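Side-chain contacts in hypothetical 39.9 kDa protein (Saccharomyces cerevisiae, PDB 2GA8), which is an ATP-dependent kinase of the P-loop type that could take part in assembly of the endoplasmic reticulum membrane: residues L7-L12 / N49-T54; Q13-R18 / T260-L265; H53-E58 / T219-E224; V73-S78 / P235-P240; I201-S206 / A285-L290. All blocks are in the same frame, centred on the assembly; numbering follows the deposited sequence.

Contact 1. Residues L7-L12 / N49-T54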
# COMPACT_ATOMS: atom_id res chain seq x y z
N LEU A 7 -4.27 -15.01 -11.20
CA LEU A 7 -4.42 -14.17 -10.03
C LEU A 7 -5.63 -13.27 -10.25
O LEU A 7 -6.47 -13.12 -9.37
CB LEU A 7 -3.18 -13.30 -9.81
CG LEU A 7 -1.90 -13.98 -9.33
CD1 LEU A 7 -0.84 -12.93 -9.08
CD2 LEU A 7 -2.18 -14.76 -8.05
N ALA A 8 -5.70 -12.68 -11.43
CA ALA A 8 -6.82 -11.80 -11.77
C ALA A 8 -8.13 -12.56 -11.63
O ALA A 8 -9.11 -12.02 -11.14
CB ALA A 8 -6.67 -11.26 -13.18
N ASP A 9 -8.14 -13.82 -12.07
CA ASP A 9 -9.35 -14.62 -11.96
C ASP A 9 -9.73 -14.84 -10.50
O ASP A 9 -10.89 -14.74 -10.13
CB ASP A 9 -9.19 -15.97 -12.66
CG ASP A 9 -9.14 -15.85 -14.17
OD1 ASP A 9 -9.72 -14.88 -14.71
OD2 ASP A 9 -8.54 -16.73 -14.82
N ASP A 10 -8.74 -15.14 -9.66
CA ASP A 10 -9.02 -15.36 -8.26
C ASP A 10 -9.50 -14.09 -7.58
O ASP A 10 -10.37 -14.13 -6.72
CB ASP A 10 -7.78 -15.92 -7.54
CG ASP A 10 -7.41 -17.32 -8.03
OD1 ASP A 10 -8.34 -18.12 -8.31
OD2 ASP A 10 -6.21 -17.62 -8.12
N VAL A 11 -8.94 -12.95 -7.98
CA VAL A 11 -9.36 -11.67 -7.41
C VAL A 11 -10.82 -11.40 -7.78
O VAL A 11 -11.63 -11.02 -6.94
CB VAL A 11 -8.49 -10.51 -7.92
CG1 VAL A 11 -9.07 -9.17 -7.47
CG2 VAL A 11 -7.07 -10.66 -7.40
N LEU A 12 -11.17 -11.61 -9.05
CA LEU A 12 -12.53 -11.39 -9.50
C LEU A 12 -13.50 -12.36 -8.84
O LEU A 12 -14.66 -12.04 -8.61
CB LEU A 12 -12.63 -11.51 -11.03
CG LEU A 12 -11.86 -10.45 -11.81
CD1 LEU A 12 -12.06 -10.66 -13.30
CD2 LEU A 12 -12.33 -9.07 -11.40
N ASN A 49 -8.14 -4.04 -15.05
CA ASN A 49 -8.73 -2.85 -15.64
C ASN A 49 -9.02 -3.04 -17.13
O ASN A 49 -10.02 -2.55 -17.63
CB ASN A 49 -7.84 -1.64 -15.42
CG ASN A 49 -7.83 -1.20 -13.97
OD1 ASN A 49 -8.86 -1.26 -13.29
ND2 ASN A 49 -6.68 -0.74 -13.49
N GLU A 50 -8.15 -3.77 -17.82
CA GLU A 50 -8.35 -4.02 -19.25
C GLU A 50 -9.60 -4.85 -19.47
O GLU A 50 -10.39 -4.58 -20.38
CB GLU A 50 -7.13 -4.71 -19.84
CG GLU A 50 -6.00 -3.75 -20.16
CD GLU A 50 -4.72 -4.46 -20.58
OE1 GLU A 50 -4.81 -5.42 -21.38
OE2 GLU A 50 -3.63 -4.05 -20.13
N LYS A 51 -9.79 -5.87 -18.64
CA LYS A 51 -10.97 -6.73 -18.75
C LYS A 51 -12.22 -5.88 -18.53
O LYS A 51 -13.23 -6.05 -19.22
CB LYS A 51 -10.93 -7.83 -17.69
CG LYS A 51 -9.92 -8.93 -17.96
CD LYS A 51 -9.83 -9.86 -16.75
CE LYS A 51 -8.99 -11.09 -17.05
NZ LYS A 51 -9.64 -11.96 -18.08
N TYR A 52 -12.16 -4.97 -17.57
CA TYR A 52 -13.30 -4.12 -17.29
C TYR A 52 -13.60 -3.19 -18.45
O TYR A 52 -14.76 -2.97 -18.81
CB TYR A 52 -13.08 -3.30 -16.02
CG TYR A 52 -14.31 -2.55 -15.58
CD1 TYR A 52 -15.49 -3.23 -15.27
CD2 TYR A 52 -14.31 -1.16 -15.49
CE1 TYR A 52 -16.64 -2.54 -14.88
CE2 TYR A 52 -15.46 -0.46 -15.10
CZ TYR A 52 -16.61 -1.16 -14.80
OH TYR A 52 -17.74 -0.48 -14.42
N HIS A 53 -12.55 -2.62 -19.05
CA HIS A 53 -12.73 -1.71 -20.17
C HIS A 53 -13.36 -2.44 -21.35
O HIS A 53 -14.22 -1.90 -22.05
CB HIS A 53 -11.39 -1.10 -20.56
CG HIS A 53 -10.79 -0.23 -19.49
ND1 HIS A 53 -9.44 0.02 -19.40
CD2 HIS A 53 -11.37 0.45 -18.47
CE1 HIS A 53 -9.20 0.81 -18.37
NE2 HIS A 53 -10.36 1.09 -17.79
N THR A 54 -12.94 -3.68 -21.56
CA THR A 54 -13.47 -4.49 -22.65
C THR A 54 -14.96 -4.74 -22.38
O THR A 54 -15.78 -4.74 -23.29
CB THR A 54 -12.73 -5.85 -22.74
OG1 THR A 54 -11.35 -5.61 -23.04
CG2 THR A 54 -13.35 -6.73 -23.82

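Contact 2. Residues Q13-R18 / T260-L265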
# COMPACT_ATOMS: atom_id res chain seq x y z
N GLN A 13 -13.02 -13.57 -8.54
CA GLN A 13 -13.89 -14.55 -7.90
C GLN A 13 -14.26 -14.10 -6.49
O GLN A 13 -15.40 -14.24 -6.06
CB GLN A 13 -13.21 -15.91 -7.85
CG GLN A 13 -14.04 -16.98 -7.18
CD GLN A 13 -13.49 -18.36 -7.42
OE1 GLN A 13 -12.36 -18.67 -7.04
NE2 GLN A 13 -14.29 -19.21 -8.07
N LEU A 14 -13.28 -13.57 -5.77
CA LEU A 14 -13.53 -13.11 -4.41
C LEU A 14 -14.42 -11.88 -4.42
O LEU A 14 -15.35 -11.76 -3.63
CB LEU A 14 -12.22 -12.80 -3.68
CG LEU A 14 -12.40 -12.35 -2.22
CD1 LEU A 14 -13.24 -13.36 -1.46
CD2 LEU A 14 -11.05 -12.19 -1.56
N LEU A 15 -14.14 -10.95 -5.34
CA LEU A 15 -14.96 -9.75 -5.41
C LEU A 15 -16.40 -10.14 -5.68
O LEU A 15 -17.32 -9.62 -5.05
CB LEU A 15 -14.47 -8.82 -6.53
CG LEU A 15 -15.28 -7.53 -6.74
CD1 LEU A 15 -15.32 -6.72 -5.46
CD2 LEU A 15 -14.66 -6.71 -7.87
N ASP A 16 -16.60 -11.08 -6.59
CA ASP A 16 -17.96 -11.52 -6.91
C ASP A 16 -18.62 -12.18 -5.70
O ASP A 16 -19.80 -11.95 -5.43
CB ASP A 16 -17.94 -12.51 -8.07
CG ASP A 16 -19.34 -12.84 -8.55
OD1 ASP A 16 -20.00 -11.95 -9.11
OD2 ASP A 16 -19.78 -14.00 -8.35
N ASN A 17 -17.86 -13.00 -4.98
CA ASN A 17 -18.39 -13.67 -3.80
C ASN A 17 -18.74 -12.71 -2.67
O ASN A 17 -19.65 -12.97 -1.89
CB ASN A 17 -17.37 -14.70 -3.30
CG ASN A 17 -17.57 -16.07 -3.91
OD1 ASN A 17 -16.65 -16.89 -3.95
ND2 ASN A 17 -18.79 -16.33 -4.39
N ARG A 18 -18.03 -11.59 -2.60
CA ARG A 18 -18.24 -10.60 -1.55
C ARG A 18 -18.94 -9.33 -2.02
O ARG A 18 -19.01 -8.35 -1.29
CB ARG A 18 -16.89 -10.24 -0.93
CG ARG A 18 -16.09 -11.43 -0.44
CD ARG A 18 -16.76 -12.09 0.76
NE ARG A 18 -16.85 -11.16 1.88
CZ ARG A 18 -17.36 -11.47 3.07
NH1 ARG A 18 -17.83 -12.69 3.30
NH2 ARG A 18 -17.38 -10.56 4.03
N THR A 260 -12.62 2.50 -7.39
CA THR A 260 -11.65 1.47 -7.04
C THR A 260 -12.33 0.40 -6.19
O THR A 260 -12.66 0.63 -5.03
CB THR A 260 -10.48 2.05 -6.25
OG1 THR A 260 -9.97 3.21 -6.93
CG2 THR A 260 -9.37 1.02 -6.12
N ARG A 261 -12.53 -0.79 -6.77
CA ARG A 261 -13.18 -1.88 -6.05
C ARG A 261 -12.19 -2.99 -5.69
O ARG A 261 -12.54 -3.95 -5.01
CB ARG A 261 -14.32 -2.44 -6.90
CG ARG A 261 -15.32 -1.38 -7.36
CD ARG A 261 -16.07 -0.73 -6.18
NE ARG A 261 -17.13 -1.59 -5.66
CZ ARG A 261 -18.32 -1.75 -6.24
NH1 ARG A 261 -18.61 -1.11 -7.36
NH2 ARG A 261 -19.21 -2.59 -5.71
N ILE A 262 -10.96 -2.84 -6.17
CA ILE A 262 -9.89 -3.79 -5.91
C ILE A 262 -8.64 -2.98 -5.59
O ILE A 262 -8.23 -2.13 -6.38
CB ILE A 262 -9.62 -4.68 -7.15
CG1 ILE A 262 -10.83 -5.58 -7.41
CG2 ILE A 262 -8.37 -5.51 -6.95
CD1 ILE A 262 -10.80 -6.26 -8.76
N VAL A 263 -8.06 -3.22 -4.42
CA VAL A 263 -6.86 -2.51 -4.01
C VAL A 263 -5.76 -3.54 -3.83
O VAL A 263 -5.90 -4.49 -3.04
CB VAL A 263 -7.07 -1.74 -2.68
CG1 VAL A 263 -5.78 -1.04 -2.27
CG2 VAL A 263 -8.18 -0.73 -2.83
N ILE A 264 -4.68 -3.37 -4.58
CA ILE A 264 -3.56 -4.30 -4.52
C ILE A 264 -2.42 -3.63 -3.76
O ILE A 264 -1.81 -2.69 -4.25
CB ILE A 264 -3.10 -4.66 -5.95
CG1 ILE A 264 -4.25 -5.32 -6.71
CG2 ILE A 264 -1.89 -5.59 -5.88
CD1 ILE A 264 -4.09 -5.29 -8.23
N LEU A 265 -2.16 -4.10 -2.55
CA LEU A 265 -1.11 -3.55 -1.72
C LEU A 265 0.11 -4.45 -1.83
O LEU A 265 0.01 -5.65 -1.60
CB LEU A 265 -1.56 -3.45 -0.27
CG LEU A 265 -2.82 -2.61 -0.03
CD1 LEU A 265 -4.05 -3.50 -0.02
CD2 LEU A 265 -2.70 -1.87 1.29

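Contact 3. Residues H53-E58 / T219-E224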
# COMPACT_ATOMS: atom_id res chain seq x y z
N HIS A 53 -12.55 -2.62 -19.05
CA HIS A 53 -12.73 -1.71 -20.17
C HIS A 53 -13.36 -2.44 -21.35
O HIS A 53 -14.22 -1.90 -22.05
CB HIS A 53 -11.39 -1.10 -20.56
CG HIS A 53 -10.79 -0.23 -19.49
ND1 HIS A 53 -9.44 0.02 -19.40
CD2 HIS A 53 -11.37 0.45 -18.47
CE1 HIS A 53 -9.20 0.81 -18.37
NE2 HIS A 53 -10.36 1.09 -17.79
N THR A 54 -12.94 -3.68 -21.56
CA THR A 54 -13.47 -4.49 -22.65
C THR A 54 -14.96 -4.74 -22.38
O THR A 54 -15.78 -4.74 -23.29
CB THR A 54 -12.73 -5.85 -22.74
OG1 THR A 54 -11.35 -5.61 -23.04
CG2 THR A 54 -13.35 -6.73 -23.82
N PHE A 55 -15.29 -4.97 -21.11
CA PHE A 55 -16.67 -5.20 -20.71
C PHE A 55 -17.52 -3.97 -21.04
O PHE A 55 -18.61 -4.08 -21.60
CB PHE A 55 -16.73 -5.49 -19.21
CG PHE A 55 -18.12 -5.48 -18.65
CD1 PHE A 55 -18.98 -6.56 -18.84
CD2 PHE A 55 -18.58 -4.38 -17.93
CE1 PHE A 55 -20.28 -6.55 -18.33
CE2 PHE A 55 -19.88 -4.36 -17.41
CZ PHE A 55 -20.72 -5.44 -17.61
N LEU A 56 -17.01 -2.79 -20.69
CA LEU A 56 -17.74 -1.54 -20.93
C LEU A 56 -17.99 -1.28 -22.41
O LEU A 56 -18.96 -0.62 -22.77
CB LEU A 56 -16.98 -0.36 -20.32
CG LEU A 56 -16.85 -0.36 -18.80
CD1 LEU A 56 -16.02 0.83 -18.37
CD2 LEU A 56 -18.24 -0.32 -18.15
N SER A 57 -17.10 -1.78 -23.26
CA SER A 57 -17.23 -1.61 -24.70
C SER A 57 -18.60 -2.05 -25.21
O SER A 57 -19.20 -1.38 -26.05
CB SER A 57 -16.15 -2.41 -25.43
OG SER A 57 -16.46 -2.55 -26.80
N GLU A 58 -19.10 -3.17 -24.69
CA GLU A 58 -20.39 -3.68 -25.14
C GLU A 58 -21.52 -3.48 -24.13
O GLU A 58 -22.67 -3.86 -24.38
CB GLU A 58 -20.24 -5.15 -25.53
CG GLU A 58 -19.08 -5.36 -26.49
CD GLU A 58 -19.05 -6.74 -27.13
OE1 GLU A 58 -19.61 -7.68 -26.54
OE2 GLU A 58 -18.44 -6.87 -28.21
N THR A 219 -28.22 -11.46 -12.33
CA THR A 219 -27.05 -11.54 -13.19
C THR A 219 -25.93 -12.29 -12.46
O THR A 219 -25.93 -12.38 -11.23
CB THR A 219 -26.52 -10.14 -13.56
OG1 THR A 219 -25.41 -10.27 -14.45
CG2 THR A 219 -26.08 -9.39 -12.32
N SER A 220 -24.99 -12.82 -13.23
CA SER A 220 -23.86 -13.55 -12.65
C SER A 220 -22.54 -12.88 -13.05
O SER A 220 -21.48 -13.30 -12.61
CB SER A 220 -23.86 -15.00 -13.13
OG SER A 220 -23.74 -15.07 -14.53
N SER A 221 -22.63 -11.85 -13.88
CA SER A 221 -21.44 -11.13 -14.32
C SER A 221 -20.89 -10.26 -13.19
O SER A 221 -21.59 -9.40 -12.67
CB SER A 221 -21.79 -10.24 -15.52
OG SER A 221 -20.73 -9.35 -15.80
N VAL A 222 -19.63 -10.49 -12.82
CA VAL A 222 -19.03 -9.70 -11.75
C VAL A 222 -18.93 -8.22 -12.17
O VAL A 222 -19.14 -7.33 -11.35
CB VAL A 222 -17.62 -10.23 -11.37
CG1 VAL A 222 -16.65 -10.08 -12.52
CG2 VAL A 222 -17.11 -9.49 -10.13
N PHE A 223 -18.64 -7.97 -13.44
CA PHE A 223 -18.54 -6.59 -13.90
C PHE A 223 -19.89 -5.88 -13.91
O PHE A 223 -19.98 -4.68 -13.65
CB PHE A 223 -17.88 -6.53 -15.27
CG PHE A 223 -16.44 -6.96 -15.27
CD1 PHE A 223 -15.61 -6.65 -14.18
CD2 PHE A 223 -15.89 -7.64 -16.35
CE1 PHE A 223 -14.26 -7.01 -14.18
CE2 PHE A 223 -14.55 -8.01 -16.36
CZ PHE A 223 -13.73 -7.69 -15.27
N GLU A 224 -20.95 -6.63 -14.21
CA GLU A 224 -22.30 -6.06 -14.22
C GLU A 224 -22.67 -5.66 -12.79
O GLU A 224 -23.15 -4.55 -12.55
CB GLU A 224 -23.30 -7.11 -14.73
CG GLU A 224 -24.74 -6.63 -14.80
CD GLU A 224 -25.02 -5.83 -16.05
OE1 GLU A 224 -24.72 -6.34 -17.15
OE2 GLU A 224 -25.55 -4.70 -15.94

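Contact 4. Residues V73-S78 / P235-P240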
# COMPACT_ATOMS: atom_id res chain seq x y z
N VAL A 73 -18.97 8.82 3.75
CA VAL A 73 -18.44 7.98 4.81
C VAL A 73 -17.37 8.80 5.53
O VAL A 73 -16.50 9.37 4.88
CB VAL A 73 -17.80 6.69 4.25
CG1 VAL A 73 -17.17 5.88 5.38
CG2 VAL A 73 -18.85 5.86 3.53
N ASN A 74 -17.45 8.87 6.85
CA ASN A 74 -16.46 9.63 7.62
C ASN A 74 -15.32 8.65 7.89
O ASN A 74 -15.48 7.69 8.64
CB ASN A 74 -17.05 10.13 8.93
CG ASN A 74 -16.19 11.20 9.58
OD1 ASN A 74 -14.98 11.04 9.73
ND2 ASN A 74 -16.82 12.30 9.97
N LEU A 75 -14.16 8.90 7.29
CA LEU A 75 -13.05 7.98 7.45
C LEU A 75 -12.09 8.26 8.59
O LEU A 75 -11.44 7.34 9.09
CB LEU A 75 -12.27 7.90 6.14
CG LEU A 75 -13.14 7.44 4.97
CD1 LEU A 75 -12.35 7.49 3.68
CD2 LEU A 75 -13.65 6.04 5.24
N VAL A 76 -12.00 9.52 9.03
CA VAL A 76 -11.08 9.85 10.10
C VAL A 76 -11.69 10.55 11.30
O VAL A 76 -11.04 11.36 11.96
CB VAL A 76 -9.91 10.71 9.56
CG1 VAL A 76 -9.10 9.89 8.56
CG2 VAL A 76 -10.46 11.96 8.89
N ASP A 77 -12.95 10.22 11.60
CA ASP A 77 -13.64 10.80 12.74
C ASP A 77 -13.02 10.29 14.05
O ASP A 77 -13.06 10.97 15.07
CB ASP A 77 -15.12 10.45 12.69
CG ASP A 77 -15.36 8.95 12.59
OD1 ASP A 77 -14.95 8.22 13.52
OD2 ASP A 77 -15.95 8.51 11.58
N SER A 78 -12.46 9.09 14.00
CA SER A 78 -11.84 8.46 15.17
C SER A 78 -10.48 9.08 15.51
O SER A 78 -9.93 8.81 16.58
CB SER A 78 -11.66 6.96 14.93
OG SER A 78 -12.89 6.33 14.62
N PRO A 235 -15.23 8.78 -0.70
CA PRO A 235 -14.38 9.89 -1.15
C PRO A 235 -13.10 9.42 -1.81
O PRO A 235 -12.73 8.25 -1.72
CB PRO A 235 -14.10 10.63 0.14
CG PRO A 235 -13.90 9.49 1.10
CD PRO A 235 -15.04 8.52 0.74
N ASP A 236 -12.42 10.34 -2.49
CA ASP A 236 -11.15 10.02 -3.13
C ASP A 236 -10.10 9.97 -2.02
O ASP A 236 -10.07 10.84 -1.15
CB ASP A 236 -10.74 11.09 -4.15
CG ASP A 236 -11.55 11.02 -5.43
OD1 ASP A 236 -12.24 10.01 -5.65
OD2 ASP A 236 -11.48 11.98 -6.23
N ILE A 237 -9.25 8.96 -2.06
CA ILE A 237 -8.19 8.82 -1.07
C ILE A 237 -6.87 8.88 -1.83
O ILE A 237 -6.65 8.08 -2.73
CB ILE A 237 -8.28 7.47 -0.34
CG1 ILE A 237 -9.63 7.37 0.38
CG2 ILE A 237 -7.13 7.34 0.67
CD1 ILE A 237 -9.93 5.98 0.91
N PHE A 238 -6.02 9.83 -1.47
CA PHE A 238 -4.73 10.00 -2.12
C PHE A 238 -3.61 9.47 -1.24
O PHE A 238 -3.50 9.85 -0.08
CB PHE A 238 -4.50 11.47 -2.44
CG PHE A 238 -5.45 12.01 -3.45
CD1 PHE A 238 -5.21 11.85 -4.81
CD2 PHE A 238 -6.64 12.63 -3.05
CE1 PHE A 238 -6.13 12.29 -5.76
CE2 PHE A 238 -7.56 13.07 -3.99
CZ PHE A 238 -7.31 12.90 -5.34
N VAL A 239 -2.78 8.60 -1.81
CA VAL A 239 -1.69 8.02 -1.05
C VAL A 239 -0.34 8.40 -1.66
O VAL A 239 -0.20 8.52 -2.88
CB VAL A 239 -1.83 6.48 -0.97
CG1 VAL A 239 -3.18 6.12 -0.37
CG2 VAL A 239 -1.69 5.86 -2.34
N PRO A 240 0.66 8.62 -0.80
CA PRO A 240 2.00 8.99 -1.26
C PRO A 240 2.69 7.93 -2.09
O PRO A 240 2.36 6.74 -2.03
CB PRO A 240 2.74 9.28 0.04
CG PRO A 240 2.11 8.30 0.99
CD PRO A 240 0.64 8.45 0.66

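Contact 5. Residues I201-S206 / A285-L290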
# COMPACT_ATOMS: atom_id res chain seq x y z
N ILE A 201 -8.58 2.77 7.09
CA ILE A 201 -9.43 3.56 6.22
C ILE A 201 -9.99 2.66 5.13
O ILE A 201 -11.18 2.69 4.83
CB ILE A 201 -8.63 4.73 5.59
CG1 ILE A 201 -8.35 5.78 6.66
CG2 ILE A 201 -9.40 5.32 4.41
CD1 ILE A 201 -7.46 6.91 6.19
N LEU A 202 -9.12 1.83 4.55
CA LEU A 202 -9.57 0.92 3.50
C LEU A 202 -10.59 -0.08 4.03
O LEU A 202 -11.59 -0.38 3.36
CB LEU A 202 -8.38 0.18 2.89
CG LEU A 202 -7.41 1.05 2.09
CD1 LEU A 202 -6.24 0.20 1.61
CD2 LEU A 202 -8.14 1.67 0.91
N ALA A 203 -10.34 -0.62 5.22
CA ALA A 203 -11.26 -1.59 5.80
C ALA A 203 -12.61 -0.94 6.05
O ALA A 203 -13.65 -1.56 5.88
CB ALA A 203 -10.69 -2.16 7.10
N LYS A 204 -12.59 0.33 6.47
CA LYS A 204 -13.84 1.03 6.73
C LYS A 204 -14.61 1.26 5.43
O LYS A 204 -15.83 1.16 5.41
CB LYS A 204 -13.57 2.37 7.42
CG LYS A 204 -14.84 3.11 7.84
CD LYS A 204 -14.56 4.23 8.83
CE LYS A 204 -15.86 4.86 9.31
NZ LYS A 204 -15.64 5.86 10.39
N THR A 205 -13.90 1.56 4.34
CA THR A 205 -14.60 1.77 3.08
C THR A 205 -15.11 0.45 2.52
O THR A 205 -16.08 0.41 1.77
CB THR A 205 -13.72 2.48 2.01
OG1 THR A 205 -12.51 1.74 1.79
CG2 THR A 205 -13.38 3.88 2.46
N SER A 206 -14.46 -0.64 2.91
CA SER A 206 -14.84 -1.97 2.44
C SER A 206 -16.08 -2.49 3.18
O SER A 206 -16.96 -3.12 2.59
CB SER A 206 -13.67 -2.94 2.64
OG SER A 206 -14.02 -4.26 2.28
N ALA A 285 -7.72 -8.54 6.83
CA ALA A 285 -8.33 -9.86 6.83
C ALA A 285 -9.73 -9.82 7.45
O ALA A 285 -10.63 -10.53 7.00
CB ALA A 285 -7.45 -10.84 7.61
N ASP A 286 -9.90 -8.98 8.47
CA ASP A 286 -11.19 -8.87 9.13
C ASP A 286 -12.31 -8.33 8.25
O ASP A 286 -13.47 -8.35 8.65
CB ASP A 286 -11.06 -8.02 10.41
CG ASP A 286 -10.43 -8.80 11.56
OD1 ASP A 286 -10.26 -10.03 11.43
OD2 ASP A 286 -10.13 -8.18 12.60
N THR A 287 -11.98 -7.84 7.06
CA THR A 287 -13.02 -7.34 6.16
C THR A 287 -13.73 -8.53 5.53
O THR A 287 -14.86 -8.42 5.06
CB THR A 287 -12.45 -6.49 5.01
OG1 THR A 287 -11.56 -7.29 4.21
CG2 THR A 287 -11.71 -5.28 5.54
N GLY A 288 -13.06 -9.68 5.53
CA GLY A 288 -13.63 -10.87 4.93
C GLY A 288 -13.45 -10.83 3.42
O GLY A 288 -14.03 -11.65 2.69
N ALA A 289 -12.65 -9.89 2.94
CA ALA A 289 -12.41 -9.75 1.51
C ALA A 289 -10.93 -9.48 1.24
O ALA A 289 -10.57 -8.44 0.71
CB ALA A 289 -13.26 -8.61 0.94
N LEU A 290 -10.10 -10.45 1.60
CA LEU A 290 -8.66 -10.34 1.41
C LEU A 290 -8.02 -11.58 0.79
O LEU A 290 -8.33 -12.70 1.17
CB LEU A 290 -7.98 -10.08 2.77
CG LEU A 290 -6.45 -10.10 2.76
CD1 LEU A 290 -5.94 -8.84 2.08
CD2 LEU A 290 -5.92 -10.18 4.19
O HOH W 1 -11.54 -5.45 1.69

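Contact 1. Residues L7-L12 / N49-T54
The flat carboxylate of Asp9 turns OD1 toward the ammonium group of Lys51. OD1 and Lys51 NZ stay 4.5 Å apart, too far for a salt bridge, so their attraction is probably weak. The other flat group near here is the His53 ring. It carries Asn49 O on one face, 3.0 Å above the plane and displaced toward the rim, while its NE2 hydrogen-bonds Ile153 O. Closer touching is aliphatic. Leu12 CD1 lies 4.2 Å from Lys51 CD, with the two side chains set aslant. Helix 4-17 and helix 47-58 meet here at the protein surface, and both lean on the parallel sheet of the P-loop kinase fold. Val11 packs on Leu291 of that sheet, and Asn49 OD1 accepts from Ala156 N. The Lys51 chain runs extended over the helix gap until it bends at chi4 (-66°), which turns NZ off the line of the chain. Phe223 of helix 222-227 touches both Leu12 and Lys51.

Contact 2. Residues Q13-R18 / T260-L265
Helix 4-17 packs here against the start of strand 262-267, next to the middle strand of the five-stranded parallel sheet. The strand order 2-3-1-4-5 is that of P-loop kinases. Leu15 and Ile262 make the contact, with the backbone of Arg261 beside them. Leu15 CA and Ile262 CA are 7.8 Å apart. The CG of Leu15 lies opposite its backbone N (chi1 178°), which sends the forked end toward the strand. One branch, Leu15 CD2, sits 4.0 Å from Ile262 CD1 and equally near CG1 of the same isoleucine. The other branch, Leu15 CD1, rests 4.0 Å from the carbonyl oxygen Arg261 O. CB of Arg261 also comes within 4.4 Å of Leu15 CD2. The guanidinium group of Arg261 is engaged elsewhere: it donates to Tyr23 O, Leu226 O and Thr229 OG1, and it makes a cation-pi contact with Tyr23. Leu15 and Ile262 both touch Val25 of the adjacent strand 25-30. No hydrogen bond crosses between 13-18 and 260-265, so the contact rests on buried aliphatic carbons and one backbone carbonyl, in van der Waals touch.

Contact 3. Residues H53-E58 / T219-E224
The Phe55 ring is covered on one face by the CB of Phe223, not by its ring. Phe223 CB stands 3.4 Å from the Phe55 ring centroid, only 9° off the ring normal, a clear CH-pi contact. The two rings meet obliquely, with centroids 5.5 Å apart and planes at 50°. The two side chains run antiparallel alongside one another, and Phe223 CD2 reaches Phe55 CB at 3.7 Å. The CG of Phe55 points opposite its backbone N (chi1 169°), which carries the ring over the start of helix 222-227. Its far end then touches the first turn: Phe55 CZ is 3.6 Å from Glu224 N, and Phe55 CE1 is 3.8 Å from Ser221 OG. This turn is closed by an N-cap, in which Ser221 OG accepts from Glu224 N at 3.2 Å. Just before it, Thr219 OG1 accepts from Ser221 N at 3.2 Å in an ST turn. The contact thus joins the later part of helix 47-58 to the capped start of helix 222-227, at the protein surface. Val222 CG1 lies 4.0 Å above one face of the Phe223 ring, toward the rim. His59 stacks on Phe55, and Tyr52 meets Phe223 edge-to-face.

Contact 4. Residues V73-S78 / P235-P240
Leu75 and Pro235 account for most of the buried surface, with Val73 a smaller third. Leu75 points its CD1 methyl at the ring of Pro235, 3.6 Å from Pro235 CG. The proline CD lies 4.1 Å from the same methyl, Leu75 CD1. That methyl also meets Ile237 CD1, at 4.0 Å, so one leucine branch serves both partners. Leu75 CG sits beside the backbone N (chi1 -58°) and sends CD1 toward the strand. Val73 turns its CB toward the proline, and its backbone O is 4.5 Å from Pro235 CD. The irregular segment 73-78 thereby lies against the beginning of strand 237-243 of the mixed sheet. Ile201 and Thr205 of helix 192-206 also touch Leu75. The Val73 side chain is about 4 Å from a bound mercury ion. Val73 bonds the backbone of Thr233 nearby. No hydrogen bond joins 73-78 to 235-240, so burial of apolar surface probably holds them together here.

Contact 5. Residues I201-S206 / A285-L290
The loop between helix 275-285 and strand 290-296 makes a type I turn from Ala285 to Gly288, where Gly288 takes positive phi, and brings Thr287 CA within 6.0 Å of Ala203 CA. Thr287 carries the contact. Its methyl CG2 rests 3.6 Å from Ala203 CB. Its CB lies 3.9 Å from Ser206 OG. The hydroxyl OG1 stands between the backbone N and the carbonyl carbon (chi1 61°), which leaves the methyl facing Ala203 and OG1 facing the Ala289 amide. It accepts from Ala289 N at 3.1 Å in an ST turn, and it also hydrogen-bonds Leu284 O. A water joins the two segments, donating to Ser206 OG at 2.8 Å and to Thr287 OG1 at 3.1 Å. Ser206 OG is further held by Arg24 O and Asn22 ND2. Nearby, Leu202 packs on Val263 and Leu265 of strand 262-267, and Ala289 touches Val25, so the end of helix 192-206 and this loop both border the parallel sheet beside strand 25-30.

How the contacts relate
From the N terminus, contact 1 closes the first loop, joining helix 4-17 to helix 47-58. Contact 2 starts on the same first helix and closes a far longer loop at strand 262-267, so contacts 1 and 2 cross. Contact 3 takes up helix 47-58 where contact 1 ends, sharing His53 and Thr54, and ties it to helix 222-227. Contacts 3 and 4 cross each other and both nest inside the loop of contact 2. Contact 5 crosses contacts 2, 3 and 4. It meets contact 4 through the salt bridge of Asp77 and Lys204. Together they link the outer helices, the parallel sheet and the mixed sheet.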